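Local coordinates for protein amidase, hydantoinase/carbamoylase family (Burkholderia ambifaria, PDB 5TP4) that probably hydrolyses N-carbamoyl-L-amino acids, as a zinc-dependent amidase of the peptidase M20 family that binds two zinc ions per subunit, at residues Ala84-Ile89 against Pro128-Ser133; Asp78-Gln83 against Gly122-Lys127; Leu224-Thr229 against Phe291-Arg296. All coordinates share one frame; numbering follows the deposited sequence. Where two conformers were deposited one is given.

How the contacts relate
From the N terminus, the chain passes through 78-83 and 84-89, runs down helix 105-121, and returns through 122-127 and 128-133. Contact 2 opens first and closes first and contact 1 opens and closes just after it, so the two loops cross, both spanning the same helix. They touch: Pro128 packs on Gly79, and Lys127 on Ala84. Contact 1 joins two neighbouring strands, the first of which leads to the zinc ligand His92, while contact 2 fastens the turns at the outer end of that pair. Contact 3 follows in series, about 42 Å from contact 1 between centres; it joins strands 212-229 and 288-297 and closes a loop containing helix 246-262 and strand 269-277.

Contact 1. Residues Ala84-Ile89 against Pro128-Ser133; sequences AAPVLI and PLEIVS. With EDO (1,2-ethanediol), chain S.
Val87, Leu88 and Ile89 pair with Leu129, Glu130 and Ile131 as neighbouring parallel strands, the two sheet arms of a beta-alpha-beta crossover whose helix is 105-121. Four backbone bonds join them in alternation. Val87 N gives to Pro128 O, and Glu130 N returns a bond to Val87 O. Next, Ile89 N gives to Glu130 O at 2.8 Å, nearly straight at 172°, and Val132 N to Ile89 O. The carbonyls of this set also receive CA-H contacts, such as that of Ile131 CA on Ile89 O. Outward-facing backbone groups are used by the next strands: Leu129 and Ile131 bond to Arg77 and Ala75, Leu88 to Ala193 and Phe195. Both strands are therefore interior to the sheet, and strand 87-91 leads directly to the zinc ligand His92.

Val87, Ile89, Leu129 and Ile131 point to the face covered by helices 105-121 and 398-416. On the other face, beside Phe74, stand Leu88, Glu130 and Val132. Glu130 extends from CB with its chain straight beyond CG (chi2 -178°), crossing Pro86 at a slant, with Pro86 CG 3.7 Å from Glu130 OE2. Its two carboxylate oxygens have different partners: OE2 is in a salt bridge with Arg76, and OE1 accepts a 2.6 Å bond from O2 of an ethanediol that also bonds to Ala190 O. The ethanediol probably came from the crystallisation liquor.

Farther along, Leu88 reaches across to the other strand. With CG anti to the backbone N (chi1 -173°), its CD1 methyl drops between its neighbours, meeting Glu130 CB at 3.5 Å on one hand and, tighter than usual van der Waals contact, Val132 CG1 at 3.5 Å on the other.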
ATOM      1  N   ALA B  84       7.978  35.873 -42.932  1.00 17.60           N
ATOM      2  CA  ALA B  84       8.407  34.581 -42.393  1.00 16.90           C
ATOM      3  C   ALA B  84       7.736  34.236 -41.065  1.00 17.85           C
ATOM      4  O   ALA B  84       7.491  35.100 -40.216  1.00 18.86           O
ATOM      5  CB  ALA B  84       9.924  34.564 -42.203  1.00 21.14           C
ATOM      6  N   ALA B  85       7.445  32.947 -40.889  1.00 14.36           N
ATOM      7  CA  ALA B  85       6.976  32.447 -39.609  1.00 11.74           C
ATOM      8  C   ALA B  85       8.096  32.541 -38.572  1.00 13.76           C
ATOM      9  O   ALA B  85       9.279  32.445 -38.920  1.00 13.45           O
ATOM     10  CB  ALA B  85       6.520  30.997 -39.744  1.00 12.72           C
ATOM     11  N   PRO B  86       7.746  32.720 -37.301  1.00 10.70           N
ATOM     12  CA  PRO B  86       8.764  32.915 -36.262  1.00 11.46           C
ATOM     13  C   PRO B  86       9.422  31.615 -35.817  1.00 10.69           C
ATOM     14  O   PRO B  86       8.867  30.517 -35.916  1.00 12.55           O
ATOM     15  CB  PRO B  86       7.964  33.548 -35.116  1.00 14.33           C
ATOM     16  CG  PRO B  86       6.576  32.961 -35.267  1.00 12.34           C
ATOM     17  CD  PRO B  86       6.378  32.847 -36.769  1.00 11.60           C
ATOM     18  N   VAL B  87      10.634  31.781 -35.301  1.00  9.45           N
ATOM     19  CA  VAL B  87      11.273  30.785 -34.462  1.00 10.30           C
ATOM     20  C   VAL B  87      10.840  31.104 -33.040  1.00  9.28           C
ATOM     21  O   VAL B  87      11.012  32.237 -32.575  1.00 10.83           O
ATOM     22  CB  VAL B  87      12.797  30.836 -34.609  1.00  8.22           C
ATOM     23  CG1 VAL B  87      13.449  29.899 -33.557  1.00 10.84           C
ATOM     24  CG2 VAL B  87      13.176  30.492 -36.035  1.00  8.89           C
ATOM     25  N   LEU B  88      10.265  30.114 -32.360  1.00  7.87           N
ATOM     26  CA  LEU B  88       9.608  30.326 -31.078  1.00  9.85           C
ATOM     27  C   LEU B  88      10.458  29.672 -30.005  1.00 13.20           C
ATOM     28  O   LEU B  88      10.853  28.519 -30.154  1.00 14.63           O
ATOM     29  CB  LEU B  88       8.199  29.727 -31.128  1.00 14.51           C
ATOM     30  CG  LEU B  88       7.125  29.858 -30.060  1.00 20.94           C
ATOM     31  CD1 LEU B  88       6.798  31.315 -29.704  1.00 21.36           C
ATOM     32  CD2 LEU B  88       5.898  29.142 -30.584  1.00 15.84           C
ATOM     33  N   ILE B  89      10.749  30.423 -28.944  1.00 11.07           N
ATOM     34  CA  ILE B  89      11.440  29.925 -27.759  1.00  8.05           C
ATOM     35  C   ILE B  89      10.413  29.909 -26.647  1.00  8.02           C
ATOM     36  O   ILE B  89       9.850  30.956 -26.327  1.00 10.66           O
ATOM     37  CB  ILE B  89      12.604  30.845 -27.365  1.00  9.78           C
ATOM     38  CG1 ILE B  89      13.655  30.925 -28.476  1.00 15.85           C
ATOM     39  CG2 ILE B  89      13.217  30.411 -26.012  1.00  9.26           C
ATOM     40  CD1 ILE B  89      14.784  31.913 -28.133  1.00 14.58           C
ATOM     41  N   PRO B 128      11.494  36.183 -37.763  1.00 12.08           N
ATOM     42  CA  PRO B 128      11.211  36.765 -36.444  1.00  9.39           C
ATOM     43  C   PRO B 128      11.408  35.749 -35.326  1.00  8.72           C
ATOM     44  O   PRO B 128      11.366  34.535 -35.530  1.00 11.39           O
ATOM     45  CB  PRO B 128       9.745  37.187 -36.555  1.00 11.48           C
ATOM     46  CG  PRO B 128       9.173  36.246 -37.619  1.00 10.16           C
ATOM     47  CD  PRO B 128      10.287  36.085 -38.614  1.00 10.32           C
ATOM     48  N   LEU B 129      11.642  36.272 -34.117  1.00  9.05           N
ATOM     49  CA  LEU B 129      11.699  35.479 -32.896  1.00 11.16           C
ATOM     50  C   LEU B 129      10.476  35.777 -32.046  1.00 11.37           C
ATOM     51  O   LEU B 129       9.995  36.914 -32.009  1.00 12.81           O
ATOM     52  CB  LEU B 129      12.959  35.789 -32.059  1.00 11.72           C
ATOM     53  CG  LEU B 129      14.329  35.617 -32.713  1.00 14.42           C
ATOM     54  CD1 LEU B 129      15.459  35.677 -31.635  1.00 12.12           C
ATOM     55  CD2 LEU B 129      14.367  34.303 -33.414  1.00 12.42           C
ATOM     56  N   GLU B 130       9.986  34.752 -31.347  1.00  9.63           N
ATOM     57  CA  GLU B 130       8.958  34.973 -30.339  1.00  7.11           C
ATOM     58  C   GLU B 130       9.331  34.165 -29.114  1.00  9.15           C
ATOM     59  O   GLU B 130       9.910  33.078 -29.235  1.00 11.47           O
ATOM     60  CB  GLU B 130       7.566  34.586 -30.845  1.00 11.94           C
ATOM     61  CG  GLU B 130       7.030  35.609 -31.875  1.00 13.41           C
ATOM     62  CD  GLU B 130       5.625  35.295 -32.366  1.00 22.00           C
ATOM     63  OE1 GLU B 130       4.925  34.520 -31.686  1.00 23.64           O
ATOM     64  OE2 GLU B 130       5.214  35.833 -33.413  1.00 16.54           O
ATOM     65  N   ILE B 131       9.043  34.712 -27.948  1.00 10.99           N
ATOM     66  CA  ILE B 131       9.193  33.987 -26.695  1.00  8.50           C
ATOM     67  C   ILE B 131       7.784  33.728 -26.181  1.00  9.41           C
ATOM     68  O   ILE B 131       6.923  34.615 -26.254  1.00 11.48           O
ATOM     69  CB  ILE B 131      10.000  34.781 -25.650  1.00  9.84           C
ATOM     70  CG1 ILE B 131      11.285  35.346 -26.218  1.00 11.27           C
ATOM     71  CG2 ILE B 131      10.286  33.925 -24.431  1.00 10.53           C
ATOM     72  CD1 ILE B 131      11.762  36.449 -25.283  1.00 16.96           C
ATOM     73  N   VAL B 132       7.536  32.515 -25.675  1.00  9.96           N
ATOM     74  CA  VAL B 132       6.202  32.170 -25.198  1.00  8.53           C
ATOM     75  C   VAL B 132       6.267  31.527 -23.813  1.00  7.54           C
ATOM     76  O   VAL B 132       7.175  30.737 -23.502  1.00  9.15           O
ATOM     77  CB  VAL B 132       5.455  31.263 -26.216  1.00 10.91           C
ATOM     78  CG1 VAL B 132       6.243  29.984 -26.523  1.00 10.44           C
ATOM     79  CG2 VAL B 132       4.046  30.944 -25.749  1.00 10.02           C
ATOM     80  N   SER B 133       5.335  31.929 -22.953  1.00  8.91           N
ATOM     81  CA  SER B 133       5.043  31.206 -21.730  1.00  7.89           C
ATOM     82  C   SER B 133       3.639  30.622 -21.901  1.00  9.33           C
ATOM     83  O   SER B 133       2.665  31.373 -22.003  1.00 12.04           O
ATOM     84  CB  SER B 133       5.141  32.143 -20.517  1.00  9.53           C
ATOM     85  OG  SER B 133       4.652  31.508 -19.346  1.00  9.18           O
TER
HETATM   86  C1  EDO S 504       2.217  31.570 -33.864  1.00 27.88           C
HETATM   87  O1  EDO S 504       2.297  32.398 -35.030  1.00 33.01           O
HETATM   88  C2  EDO S 504       3.165  32.117 -32.814  1.00 25.00           C
HETATM   89  O2  EDO S 504       2.699  33.417 -32.423  1.00 25.74           O

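Contact 2. Residues Asp78-Gln83 against Gly122-Lys127; sequences DGADAQ and GIVTDK. With EDO (1,2-ethanediol), chain U.
Gly79 and Ala80 press against the backbone of Thr125 and Asp126, where the loop after strand 73-77 meets the end of the short strand 124-125, itself paired antiparallel with the C-terminal strand 418-420. This is the tight part. Lacking a side chain, Gly79 brings its CA to 3.2 Å from Thr125 O, with the carbonyls of Asp126 and Lys127 also close by. Two backbone bonds follow: Ala80 N to Thr125 O at 2.8 Å, and Asp81 N to Asp126 O at 3.0 Å. Thr125 shapes its own turn from within. Its OG1, placed between the backbone N and the carbonyl carbon (chi1 59°), gives a 2.6 Å bond to Lys127 O, while helices 105-121 and 398-416 pack on the residue.

The margins are looser. Two waters fill in for direct bonds to Asp78 O: one links it to Thr125 OG1, the other to Thr125 N (2.9 Å from that water). Ala80 CB only grazes Val124 CG1 at 4.3 Å. Beyond, the OD1 of Asp81 accepts from Gln83 N in an Asx turn.

Cohesion thus comes from two main-chain bonds, helped by the water bridges at Asp78 O, which implies a join that depends little on side-chain identity except at Gly79, where a CB would clash with the carbonyls of Thr125, Asp126 and Lys127.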
ATOM      1  N   ASP B  78      10.500  41.268 -34.262  1.00  9.80           N
ATOM      2  CA  ASP B  78      10.435  41.131 -35.712  1.00 10.33           C
ATOM      3  C   ASP B  78      11.819  40.839 -36.276  1.00 10.50           C
ATOM      4  O   ASP B  78      12.839  41.273 -35.734  1.00 13.79           O
ATOM      5  CB  ASP B  78       9.946  42.426 -36.346  1.00 16.01           C
ATOM      6  CG  ASP B  78       8.459  42.678 -36.154  1.00 14.33           C
ATOM      7  OD1 ASP B  78       7.683  41.741 -35.855  1.00 14.10           O
ATOM      8  OD2 ASP B  78       8.081  43.840 -36.374  1.00 17.72           O
ATOM      9  N   GLY B  79      11.850  40.135 -37.405  1.00 13.15           N
ATOM     10  CA  GLY B  79      13.049  39.989 -38.187  1.00 12.24           C
ATOM     11  C   GLY B  79      12.942  40.812 -39.459  1.00 16.10           C
ATOM     12  O   GLY B  79      11.979  41.542 -39.691  1.00 17.39           O
ATOM     13  N   ALA B  80      13.965  40.672 -40.299  1.00 15.41           N
ATOM     14  CA  ALA B  80      13.991  41.416 -41.551  1.00 14.94           C
ATOM     15  C   ALA B  80      13.003  40.868 -42.568  1.00 18.74           C
ATOM     16  O   ALA B  80      12.585  41.603 -43.468  1.00 20.24           O
ATOM     17  CB  ALA B  80      15.407  41.397 -42.129  1.00 17.66           C
ATOM     18  N   ASP B  81      12.596  39.610 -42.441  1.00 20.06           N
ATOM     19  CA  ASP B  81      11.670  38.993 -43.391  1.00 20.72           C
ATOM     20  C   ASP B  81      10.258  39.169 -42.833  1.00 24.12           C
ATOM     21  O   ASP B  81       9.832  38.434 -41.944  1.00 21.57           O
ATOM     22  CB  ASP B  81      12.043  37.528 -43.598  1.00 21.83           C
ATOM     23  CG  ASP B  81      11.226  36.848 -44.671  1.00 28.33           C
ATOM     24  OD1 ASP B  81      10.088  37.279 -44.955  1.00 30.15           O
ATOM     25  OD2 ASP B  81      11.734  35.851 -45.229  1.00 29.99           O
ATOM     26  N   ALA B  82       9.522  40.156 -43.346  1.00 27.49           N
ATOM     27  CA  ALA B  82       8.219  40.448 -42.757  1.00 24.92           C
ATOM     28  C   ALA B  82       7.230  39.304 -42.910  1.00 26.01           C
ATOM     29  O   ALA B  82       6.277  39.226 -42.128  1.00 24.53           O
ATOM     30  CB  ALA B  82       7.620  41.717 -43.371  1.00 25.12           C
ATOM     31  N   GLN B  83       7.418  38.422 -43.897  1.00 18.63           N
ATOM     32  CA  GLN B  83       6.442  37.368 -44.146  1.00 18.83           C
ATOM     33  C   GLN B  83       6.762  36.052 -43.445  1.00 19.17           C
ATOM     34  O   GLN B  83       5.877  35.194 -43.365  1.00 21.62           O
ATOM     35  CB  GLN B  83       6.298  37.115 -45.662  1.00 24.14           C
ATOM     36  N   GLY B 122      23.330  44.298 -31.528  1.00 16.55           N
ATOM     37  CA  GLY B 122      22.810  44.912 -32.736  1.00 19.12           C
ATOM     38  C   GLY B 122      22.422  43.948 -33.832  1.00 17.28           C
ATOM     39  O   GLY B 122      22.526  44.296 -35.016  1.00 18.89           O
ATOM     40  N   ILE B 123      21.951  42.754 -33.482  1.00 12.61           N
ATOM     41  CA  ILE B 123      21.691  41.705 -34.468  1.00 15.68           C
ATOM     42  C   ILE B 123      20.218  41.733 -34.831  1.00 18.47           C
ATOM     43  O   ILE B 123      19.345  41.730 -33.949  1.00 16.91           O
ATOM     44  CB  ILE B 123      22.101  40.318 -33.941  1.00 12.64           C
ATOM     45  CG1 ILE B 123      23.622  40.191 -33.919  1.00 20.09           C
ATOM     46  CG2 ILE B 123      21.454  39.205 -34.782  1.00 17.95           C
ATOM     47  CD1 ILE B 123      24.095  38.983 -33.142  1.00 22.68           C
ATOM     48  N   VAL B 124      19.943  41.755 -36.134  1.00 14.18           N
ATOM     49  CA  VAL B 124      18.601  41.599 -36.667  1.00 15.68           C
ATOM     50  C   VAL B 124      18.525  40.223 -37.311  1.00 14.88           C
ATOM     51  O   VAL B 124      19.389  39.865 -38.114  1.00 18.35           O
ATOM     52  CB  VAL B 124      18.278  42.705 -37.682  1.00 24.15           C
ATOM     53  CG1 VAL B 124      16.901  42.484 -38.260  1.00 28.29           C
ATOM     54  CG2 VAL B 124      18.372  44.059 -37.003  1.00 25.41           C
ATOM     55  N   THR B 125      17.530  39.440 -36.927  1.00 12.41           N
ATOM     56  CA  THR B 125      17.409  38.116 -37.504  1.00 13.70           C
ATOM     57  C   THR B 125      16.631  38.211 -38.807  1.00 15.42           C
ATOM     58  O   THR B 125      16.035  39.241 -39.142  1.00 17.74           O
ATOM     59  CB  THR B 125      16.738  37.139 -36.527  1.00 13.77           C
ATOM     60  OG1 THR B 125      15.435  37.617 -36.177  1.00 13.80           O
ATOM     61  CG2 THR B 125      17.550  37.002 -35.209  1.00 14.47           C
ATOM     62  N   ASP B 126      16.688  37.133 -39.584  1.00 13.24           N
ATOM     63  CA  ASP B 126      15.876  37.053 -40.794  0.63 13.38           C
ATOM     64  C   ASP B 126      14.442  36.682 -40.430  1.00 15.33           C
ATOM     65  O   ASP B 126      13.511  37.477 -40.608  1.00 16.23           O
ATOM     66  CB  ASP B 126      16.498  36.042 -41.760  0.63 15.17           C
ATOM     67  CG  ASP B 126      15.760  35.966 -43.066  0.63 22.63           C
ATOM     68  OD1 ASP B 126      15.440  37.043 -43.621  0.63 26.52           O
ATOM     69  OD2 ASP B 126      15.507  34.840 -43.542  0.63 29.87           O
ATOM     70  N   LYS B 127      14.250  35.473 -39.917  1.00 12.28           N
ATOM     71  CA  LYS B 127      12.949  35.107 -39.399  1.00 12.44           C
ATOM     72  C   LYS B 127      12.727  35.810 -38.068  1.00 10.83           C
ATOM     73  O   LYS B 127      13.674  36.016 -37.301  1.00 10.83           O
ATOM     74  CB  LYS B 127      12.846  33.605 -39.188  1.00 16.28           C
ATOM     75  CG  LYS B 127      13.153  32.815 -40.418  1.00 17.61           C
ATOM     76  CD  LYS B 127      12.675  31.405 -40.238  1.00 20.80           C
ATOM     77  CE  LYS B 127      12.276  30.816 -41.584  1.00 30.38           C
ATOM     78  NZ  LYS B 127      13.472  30.407 -42.342  1.00 32.44           N
TER
HETATM   79  C1  EDO U 506      10.651  44.845 -32.515  1.00 30.80           C
HETATM   80  O1  EDO U 506      11.600  43.970 -31.885  1.00 27.67           O
HETATM   81  C2  EDO U 506       9.258  44.448 -32.063  1.00 26.72           C
HETATM   82  O2  EDO U 506       8.867  43.342 -32.874  1.00 23.03           O
HETATM   83  O   HOH W   1      14.690  39.277 -34.395  1.00 22.94           O
HETATM   84  O   HOH W   2      15.682  41.242 -35.572  1.00 29.67           O
HETATM   85  O   HOH W   3      13.366  33.910 -44.147  1.00 47.96           O

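Contact 3. Residues Leu224-Thr229 against Phe291-Arg296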
ATOM      1  N   LEU B 224      -0.208   0.741 -16.176  1.00 10.91           N
ATOM      2  CA  LEU B 224      -0.953  -0.494 -15.997  1.00 10.89           C
ATOM      3  C   LEU B 224      -1.470  -0.557 -14.568  1.00 13.39           C
ATOM      4  O   LEU B 224      -0.852  -0.030 -13.638  1.00 12.85           O
ATOM      5  CB  LEU B 224      -0.063  -1.718 -16.283  1.00 13.76           C
ATOM      6  CG  LEU B 224       0.767  -1.685 -17.578  1.00 18.56           C
ATOM      7  CD1 LEU B 224       1.545  -2.989 -17.724  1.00 26.85           C
ATOM      8  CD2 LEU B 224      -0.122  -1.510 -18.743  1.00 24.71           C
ATOM      9  N   ASP B 225      -2.621  -1.188 -14.414  1.00 13.93           N
ATOM     10  CA  ASP B 225      -3.148  -1.582 -13.117  1.00 13.87           C
ATOM     11  C   ASP B 225      -3.069  -3.091 -13.040  1.00 12.38           C
ATOM     12  O   ASP B 225      -3.560  -3.782 -13.943  1.00 13.84           O
ATOM     13  CB  ASP B 225      -4.609  -1.160 -12.939  1.00 15.02           C
ATOM     14  CG  ASP B 225      -4.792   0.326 -12.922  1.00 24.96           C
ATOM     15  OD1 ASP B 225      -3.922   1.032 -12.395  1.00 24.04           O
ATOM     16  OD2 ASP B 225      -5.829   0.786 -13.428  1.00 29.46           O
ATOM     17  N   VAL B 226      -2.497  -3.602 -11.956  1.00 12.37           N
ATOM     18  CA  VAL B 226      -2.385  -5.034 -11.743  1.00 14.22           C
ATOM     19  C   VAL B 226      -3.150  -5.390 -10.477  1.00 12.24           C
ATOM     20  O   VAL B 226      -3.005  -4.719  -9.448  1.00 15.06           O
ATOM     21  CB  VAL B 226      -0.918  -5.484 -11.628  1.00 11.73           C
ATOM     22  CG1 VAL B 226      -0.863  -6.983 -11.513  1.00 15.35           C
ATOM     23  CG2 VAL B 226      -0.104  -5.014 -12.835  1.00 12.40           C
ATOM     24  N   ARG B 227      -3.927  -6.468 -10.544  1.00 10.77           N
ATOM     25  CA  ARG B 227      -4.606  -6.979  -9.367  1.00 13.42           C
ATOM     26  C   ARG B 227      -4.355  -8.476  -9.263  1.00 15.73           C
ATOM     27  O   ARG B 227      -4.603  -9.224 -10.214  1.00 14.61           O
ATOM     28  CB  ARG B 227      -6.097  -6.671  -9.422  1.00 16.27           C
ATOM     29  CG  ARG B 227      -6.826  -7.043  -8.151  1.00 18.67           C
ATOM     30  CD  ARG B 227      -8.172  -6.341  -8.156  1.00 25.89           C
ATOM     31  NE  ARG B 227      -8.875  -6.462  -6.879  1.00 29.07           N
ATOM     32  CZ  ARG B 227     -10.092  -5.972  -6.672  1.00 41.20           C
ATOM     33  NH1 ARG B 227     -10.719  -5.344  -7.663  1.00 42.11           N
ATOM     34  NH2 ARG B 227     -10.679  -6.107  -5.488  1.00 48.16           N
ATOM     35  N   VAL B 228      -3.868  -8.915  -8.108  1.00 10.28           N
ATOM     36  CA  VAL B 228      -3.578 -10.324  -7.865  1.00 10.44           C
ATOM     37  C   VAL B 228      -4.550 -10.826  -6.808  1.00 14.88           C
ATOM     38  O   VAL B 228      -4.701 -10.201  -5.752  1.00 15.28           O
ATOM     39  CB  VAL B 228      -2.122 -10.527  -7.407  1.00 13.07           C
ATOM     40  CG1 VAL B 228      -1.806 -12.005  -7.297  1.00 11.04           C
ATOM     41  CG2 VAL B 228      -1.165  -9.840  -8.387  1.00 13.43           C
ATOM     42  N   THR B 229      -5.212 -11.940  -7.089  1.00 11.59           N
ATOM     43  CA  THR B 229      -6.231 -12.484  -6.201  1.00 14.27           C
ATOM     44  C   THR B 229      -5.778 -13.834  -5.677  1.00 16.26           C
ATOM     45  O   THR B 229      -5.401 -14.717  -6.455  1.00 18.38           O
ATOM     46  CB  THR B 229      -7.576 -12.626  -6.925  1.00 17.04           C
ATOM     47  OG1 THR B 229      -7.943 -11.362  -7.480  1.00 26.56           O
ATOM     48  CG2 THR B 229      -8.644 -13.053  -5.956  1.00 21.45           C
ATOM     49  N   PHE B 291      -1.226  -3.278  -7.575  1.00 11.79           N
ATOM     50  CA  PHE B 291      -0.108  -2.365  -7.727  1.00  9.61           C
ATOM     51  C   PHE B 291      -0.176  -1.762  -9.119  1.00 14.65           C
ATOM     52  O   PHE B 291      -0.871  -2.279  -9.995  1.00 14.47           O
ATOM     53  CB  PHE B 291       1.226  -3.065  -7.475  1.00 10.47           C
ATOM     54  CG  PHE B 291       1.496  -4.250  -8.356  1.00 11.70           C
ATOM     55  CD1 PHE B 291       1.048  -5.516  -8.001  1.00 13.60           C
ATOM     56  CD2 PHE B 291       2.270  -4.114  -9.502  1.00 10.39           C
ATOM     57  CE1 PHE B 291       1.350  -6.628  -8.801  1.00 14.44           C
ATOM     58  CE2 PHE B 291       2.571  -5.216 -10.305  1.00 12.55           C
ATOM     59  CZ  PHE B 291       2.127  -6.473  -9.952  1.00 13.44           C
ATOM     60  N   THR B 292       0.520  -0.643  -9.307  1.00 11.82           N
ATOM     61  CA  THR B 292       0.563   0.019 -10.606  1.00  9.46           C
ATOM     62  C   THR B 292       1.925  -0.206 -11.241  1.00 11.19           C
ATOM     63  O   THR B 292       2.928  -0.433 -10.554  1.00 10.96           O
ATOM     64  CB  THR B 292       0.294   1.532 -10.512  1.00 12.72           C
ATOM     65  OG1 THR B 292       1.311   2.168  -9.716  1.00 12.90           O
ATOM     66  CG2 THR B 292      -1.078   1.789  -9.911  1.00 16.78           C
ATOM     67  N   VAL B 293       1.960  -0.161 -12.570  1.00 10.53           N
ATOM     68  CA  VAL B 293       3.212  -0.248 -13.308  1.00  9.06           C
ATOM     69  C   VAL B 293       3.288   0.940 -14.249  1.00 12.06           C
ATOM     70  O   VAL B 293       2.342   1.203 -14.996  1.00 11.13           O
ATOM     71  CB  VAL B 293       3.336  -1.560 -14.113  1.00 11.84           C
ATOM     72  CG1 VAL B 293       4.637  -1.564 -14.831  1.00 12.46           C
ATOM     73  CG2 VAL B 293       3.295  -2.774 -13.179  1.00 10.25           C
ATOM     74  N   ASP B 294       4.412   1.652 -14.207  1.00 11.41           N
ATOM     75  CA  ASP B 294       4.765   2.668 -15.192  1.00 12.07           C
ATOM     76  C   ASP B 294       5.875   2.073 -16.052  1.00 11.92           C
ATOM     77  O   ASP B 294       6.944   1.733 -15.533  1.00 12.69           O
ATOM     78  CB  ASP B 294       5.206   3.945 -14.468  1.00 13.86           C
ATOM     79  CG  ASP B 294       5.708   5.056 -15.402  1.00 12.07           C
ATOM     80  OD1 ASP B 294       6.719   4.850 -16.093  1.00 15.48           O
ATOM     81  OD2 ASP B 294       5.122   6.165 -15.358  1.00 14.94           O
ATOM     82  N   LEU B 295       5.612   1.917 -17.352  1.00 12.75           N
ATOM     83  CA  LEU B 295       6.561   1.344 -18.312  1.00 12.36           C
ATOM     84  C   LEU B 295       6.993   2.405 -19.310  1.00 12.86           C
ATOM     85  O   LEU B 295       6.151   3.138 -19.825  1.00 11.86           O
ATOM     86  CB  LEU B 295       5.933   0.212 -19.130  1.00 15.19           C
ATOM     87  CG  LEU B 295       5.614  -1.131 -18.509  1.00 20.09           C
ATOM     88  CD1 LEU B 295       5.067  -2.023 -19.637  1.00 16.36           C
ATOM     89  CD2 LEU B 295       6.871  -1.728 -17.900  1.00 16.16           C
ATOM     90  N   ARG B 296       8.285   2.464 -19.617  1.00 10.49           N
ATOM     91  CA  ARG B 296       8.789   3.435 -20.586  1.00 12.23           C
ATOM     92  C   ARG B 296       9.749   2.777 -21.554  1.00  8.71           C
ATOM     93  O   ARG B 296      10.458   1.831 -21.208  1.00 11.05           O
ATOM     94  CB  ARG B 296       9.523   4.582 -19.925  1.00 14.58           C
ATOM     95  CG  ARG B 296       8.838   5.068 -18.698  1.00 21.72           C
ATOM     96  CD  ARG B 296       8.484   6.497 -18.806  1.00 19.73           C
ATOM     97  NE  ARG B 296       7.538   6.909 -17.774  1.00 14.40           N
ATOM     98  CZ  ARG B 296       7.208   8.170 -17.546  1.00 11.42           C
ATOM     99  NH1 ARG B 296       7.784   9.149 -18.271  1.00 10.74           N
ATOM    100  NH2 ARG B 296       6.303   8.449 -16.618  1.00 11.95           N
TER
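Leu224, Asp225 and Val226 lie antiparallel to Val293, Thr292 and Phe291, in a sheet backed by helices 246-262 and 300-321, consistent with the dimerisation domain of M20-family enzymes.

Backbone bonds come in two reciprocal pairs. Leu224 N gives to Val293 O at 2.8 Å, and Val293 N gives back to Leu224 O. Val226 and Phe291 exchange bonds in the same way, with Asp225 and Thr292 as the non-hydrogen-bonded pair between.

Apolar contacts fill the helix-facing side. A chi1 of 58° at Phe291 swings the ring across Val226. Val226 CB stands over one ring face in a CH-pi contact, 3.7 Å from the centroid, and Val226 CG1 meets Phe291 CZ at 3.4 Å. Val228 CG2 touches the ring edge. Leu224 CD1 crosses to Leu295 CD1 at 4.1 Å.

Polar side chains occupy the other face. Asp225 OD1 forms a salt bridge with Arg282 of the second subunit, and Thr292 OG1 bonds to Gln274 N. Within strand 288-297, two residues apart, Arg296 holds Asp294 side-on in its guanidinium plane, NE to OD1 at 2.8 Å and NH2 to OD2 at 2.9 Å, each oxygen using its syn lone pair.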